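N-acyl-D-glutamate deacylase (Bordetella bronchiseptica, PDB 3GIP) catalyses the zinc-dependent hydrolysis of N-acyl-D-glutamate, releasing the free D-amino acid, as a member of the amidohydrolase superfamily. Local coordinates at residues 128-141 with 466-478. Numbering follows the deposited sequence.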
# COMPACT_ATOMS: atom_id res chain seq x y z
N PHE A 128 14.49 10.98 2.83
CA PHE A 128 15.38 9.87 2.57
C PHE A 128 16.64 9.93 3.44
O PHE A 128 17.17 8.90 3.84
CB PHE A 128 15.76 9.82 1.09
CG PHE A 128 14.67 9.29 0.20
CD1 PHE A 128 13.45 8.89 0.73
CD2 PHE A 128 14.87 9.18 -1.17
CE1 PHE A 128 12.44 8.38 -0.10
CE2 PHE A 128 13.88 8.67 -2.01
CZ PHE A 128 12.66 8.27 -1.47
N ALA A 129 17.10 11.14 3.73
CA ALA A 129 18.28 11.31 4.56
C ALA A 129 17.96 10.82 5.97
O ALA A 129 18.81 10.22 6.63
CB ALA A 129 18.69 12.78 4.60
N ALA A 130 16.74 11.09 6.42
CA ALA A 130 16.31 10.67 7.74
C ALA A 130 16.24 9.15 7.80
O ALA A 130 16.61 8.54 8.81
CB ALA A 130 14.95 11.27 8.06
N LEU A 131 15.75 8.54 6.72
CA LEU A 131 15.65 7.09 6.66
C LEU A 131 17.02 6.42 6.61
O LEU A 131 17.22 5.37 7.21
CB LEU A 131 14.81 6.67 5.44
CG LEU A 131 13.32 7.03 5.51
CD1 LEU A 131 12.65 6.66 4.19
CD2 LEU A 131 12.67 6.28 6.67
N ASP A 132 17.97 7.03 5.89
CA ASP A 132 19.31 6.46 5.81
C ASP A 132 19.98 6.45 7.18
O ASP A 132 20.71 5.53 7.53
CB ASP A 132 20.21 7.26 4.85
CG ASP A 132 19.77 7.15 3.40
OD1 ASP A 132 19.34 6.06 2.96
OD2 ASP A 132 19.87 8.17 2.68
N ALA A 133 19.71 7.50 7.96
CA ALA A 133 20.29 7.65 9.30
C ALA A 133 19.64 6.73 10.33
O ALA A 133 20.29 6.27 11.26
CB ALA A 133 20.16 9.10 9.75
N GLN A 134 18.35 6.48 10.16
CA GLN A 134 17.59 5.61 11.05
C GLN A 134 16.91 4.60 10.14
O GLN A 134 15.72 4.72 9.85
CB GLN A 134 16.55 6.42 11.83
CG GLN A 134 15.67 5.59 12.76
CD GLN A 134 14.61 6.43 13.45
OE1 GLN A 134 13.84 7.14 12.81
NE2 GLN A 134 14.56 6.35 14.78
N ARG A 135 17.68 3.60 9.70
CA ARG A 135 17.18 2.57 8.80
C ARG A 135 15.86 1.95 9.22
O ARG A 135 15.67 1.60 10.38
CB ARG A 135 18.24 1.48 8.62
CG ARG A 135 19.52 1.96 7.93
CD ARG A 135 19.23 2.56 6.57
NE ARG A 135 20.44 3.05 5.90
CZ ARG A 135 21.39 2.27 5.40
NH1 ARG A 135 21.28 0.95 5.48
NH2 ARG A 135 22.45 2.81 4.82
N PRO A 136 14.93 1.80 8.26
CA PRO A 136 13.61 1.22 8.50
C PRO A 136 13.68 -0.29 8.69
O PRO A 136 14.63 -0.93 8.24
CB PRO A 136 12.83 1.61 7.25
CG PRO A 136 13.90 1.54 6.18
CD PRO A 136 15.07 2.23 6.86
N MET A 137 12.68 -0.86 9.35
CA MET A 137 12.65 -2.30 9.60
C MET A 137 12.53 -3.07 8.29
O MET A 137 13.08 -4.17 8.15
CB MET A 137 11.46 -2.65 10.50
CG MET A 137 11.43 -4.11 10.94
SD MET A 137 12.83 -4.53 12.00
CE MET A 137 12.22 -3.96 13.59
N ILE A 138 11.80 -2.50 7.34
CA ILE A 138 11.60 -3.11 6.04
C ILE A 138 12.01 -2.11 4.96
O ILE A 138 12.31 -0.95 5.26
CB ILE A 138 10.12 -3.53 5.81
CG1 ILE A 138 9.21 -2.29 5.81
CG2 ILE A 138 9.68 -4.50 6.90
CD1 ILE A 138 7.76 -2.60 5.45
N ASN A 139 12.03 -2.55 3.70
CA ASN A 139 12.41 -1.65 2.62
C ASN A 139 11.32 -0.63 2.37
O ASN A 139 10.13 -0.91 2.53
CB ASN A 139 12.69 -2.45 1.34
CG ASN A 139 13.76 -3.49 1.54
OD1 ASN A 139 13.53 -4.68 1.35
ND2 ASN A 139 14.95 -3.04 1.93
N VAL A 140 11.73 0.57 1.96
CA VAL A 140 10.79 1.65 1.71
C VAL A 140 10.97 2.35 0.37
O VAL A 140 12.05 2.85 0.05
CB VAL A 140 10.90 2.73 2.82
CG1 VAL A 140 9.88 3.83 2.57
CG2 VAL A 140 10.70 2.09 4.18
N ALA A 141 9.89 2.38 -0.40
CA ALA A 141 9.87 3.07 -1.69
C ALA A 141 8.85 4.18 -1.44
O ALA A 141 7.88 3.97 -0.71
CB ALA A 141 9.38 2.14 -2.80
N PRO A 466 13.05 -9.44 15.79
CA PRO A 466 13.60 -8.27 15.10
C PRO A 466 15.01 -7.95 15.59
O PRO A 466 15.40 -8.36 16.68
CB PRO A 466 12.59 -7.17 15.43
CG PRO A 466 12.08 -7.57 16.77
CD PRO A 466 11.90 -9.06 16.63
N PRO A 467 15.80 -7.23 14.77
CA PRO A 467 17.17 -6.87 15.15
C PRO A 467 17.22 -6.01 16.40
O PRO A 467 16.34 -5.19 16.64
CB PRO A 467 17.68 -6.15 13.91
CG PRO A 467 16.45 -5.51 13.36
CD PRO A 467 15.43 -6.62 13.48
N ALA A 468 18.27 -6.20 17.19
CA ALA A 468 18.44 -5.45 18.43
C ALA A 468 18.88 -4.01 18.17
O ALA A 468 18.36 -3.08 18.79
CB ALA A 468 19.46 -6.15 19.32
N ASP A 469 19.82 -3.83 17.25
CA ASP A 469 20.33 -2.50 16.94
C ASP A 469 19.79 -1.97 15.61
O ASP A 469 18.57 -1.83 15.44
CB ASP A 469 21.87 -2.53 16.88
CG ASP A 469 22.48 -3.08 18.16
OD1 ASP A 469 22.27 -2.47 19.23
OD2 ASP A 469 23.17 -4.12 18.09
N GLY A 470 20.69 -1.68 14.68
CA GLY A 470 20.28 -1.16 13.39
C GLY A 470 19.39 -2.12 12.62
O GLY A 470 19.60 -3.33 12.65
N ARG A 471 18.40 -1.57 11.94
CA ARG A 471 17.47 -2.37 11.15
C ARG A 471 18.02 -2.56 9.73
O ARG A 471 18.81 -1.75 9.26
CB ARG A 471 16.10 -1.70 11.15
CG ARG A 471 15.45 -1.70 12.55
CD ARG A 471 14.14 -0.93 12.58
NE ARG A 471 14.34 0.51 12.63
CZ ARG A 471 14.67 1.18 13.73
NH1 ARG A 471 14.84 0.54 14.88
NH2 ARG A 471 14.82 2.50 13.68
N PRO A 472 17.59 -3.64 9.03
CA PRO A 472 18.04 -3.96 7.67
C PRO A 472 17.36 -3.33 6.46
O PRO A 472 17.83 -3.50 5.33
CB PRO A 472 17.92 -5.48 7.65
CG PRO A 472 16.64 -5.68 8.39
CD PRO A 472 16.77 -4.73 9.58
N GLY A 473 16.27 -2.62 6.68
CA GLY A 473 15.57 -2.00 5.56
C GLY A 473 16.39 -0.98 4.79
O GLY A 473 17.28 -0.33 5.35
N GLN A 474 16.09 -0.84 3.51
CA GLN A 474 16.79 0.11 2.65
C GLN A 474 15.81 1.06 1.98
O GLN A 474 14.65 0.71 1.75
CB GLN A 474 17.56 -0.62 1.55
CG GLN A 474 18.78 -1.40 2.00
CD GLN A 474 19.43 -2.13 0.84
OE1 GLN A 474 19.53 -1.60 -0.27
NE2 GLN A 474 19.89 -3.35 1.09
N VAL A 475 16.27 2.26 1.68
CA VAL A 475 15.44 3.22 0.97
C VAL A 475 15.61 2.81 -0.48
O VAL A 475 16.73 2.78 -1.00
CB VAL A 475 15.93 4.66 1.15
CG1 VAL A 475 15.14 5.60 0.25
CG2 VAL A 475 15.79 5.08 2.60
N LEU A 476 14.52 2.46 -1.15
CA LEU A 476 14.60 2.04 -2.54
C LEU A 476 14.52 3.24 -3.48
O LEU A 476 13.46 3.58 -3.99
CB LEU A 476 13.48 1.04 -2.85
CG LEU A 476 13.39 -0.14 -1.87
CD1 LEU A 476 12.34 -1.13 -2.37
CD2 LEU A 476 14.75 -0.83 -1.74
N ARG A 477 15.67 3.88 -3.69
CA ARG A 477 15.75 5.04 -4.57
C ARG A 477 15.66 4.63 -6.03
O ARG A 477 16.48 3.84 -6.51
CB ARG A 477 17.06 5.79 -4.34
CG ARG A 477 17.17 6.49 -2.99
CD ARG A 477 18.46 7.31 -2.94
NE ARG A 477 18.53 8.21 -1.79
CZ ARG A 477 18.81 7.84 -0.55
NH1 ARG A 477 19.04 6.56 -0.26
NH2 ARG A 477 18.86 8.75 0.41
N ALA A 478 14.67 5.17 -6.73
CA ALA A 478 14.48 4.87 -8.14
C ALA A 478 15.53 5.62 -8.97
O ALA A 478 16.02 6.66 -8.49
CB ALA A 478 13.08 5.28 -8.58
O HOH W 1 18.73 3.48 2.77
O HOH W 2 17.88 1.14 12.26
O HOH W 3 13.20 3.34 11.27
O HOH W 4 19.54 -0.85 6.51
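R477 runs extended from CG to NE (chi2 -174°, chi3 169°), which carries its guanidinium past the F128 ring to the carboxylate of D132. There it makes an end-on salt bridge: R477 NH2 donates to D132 OD2 at 2.6 Å, and R477 NH1 to D132 OD1 at a longer 3.3 Å. Both oxygens use their syn lone pairs and the two flat groups are nearly coplanar. V475, with CG1 anti to its backbone N (chi1 173°), drops that methyl over the centre of the F128 ring, a CH-pi contact 3.6 Å from V475 CG1 to the ring centroid. The other methyl, V475 CG2, presses tightly on L131 CB at 3.4 Å. Water 1 links D132 OD1 to V475 N, giving the carboxylate a second hold on the C-terminal tail.

Helix 124-133 and strand 139-145 belong to the amidohydrolase TIM barrel; residues 471-473 follow the connection 134-138, and 474-477 run between strand and helix. The tail forms a single beta bridge to the strand: V140 N donates to Q474 O at 2.9 Å, L476 N to V140 O at 2.8 Å, both nearly straight. Flanking V140, N139 and A141 bond through their backbones to strand 87-92.

At 136-138, G473 N makes a weak bond to P136 O and G473 CA lies against I138 O, so close that a CB on this glycine would meet both carbonyl oxygens. R471 NE reaches R135 O in another weak bond at 2.8 Å, while water 2 joins that carbonyl to R471 N. M137 lays SD 3.6 Å from P467 CD and CE against P466 CB and R471 CD; V462 of strand 460-463 also touches M137.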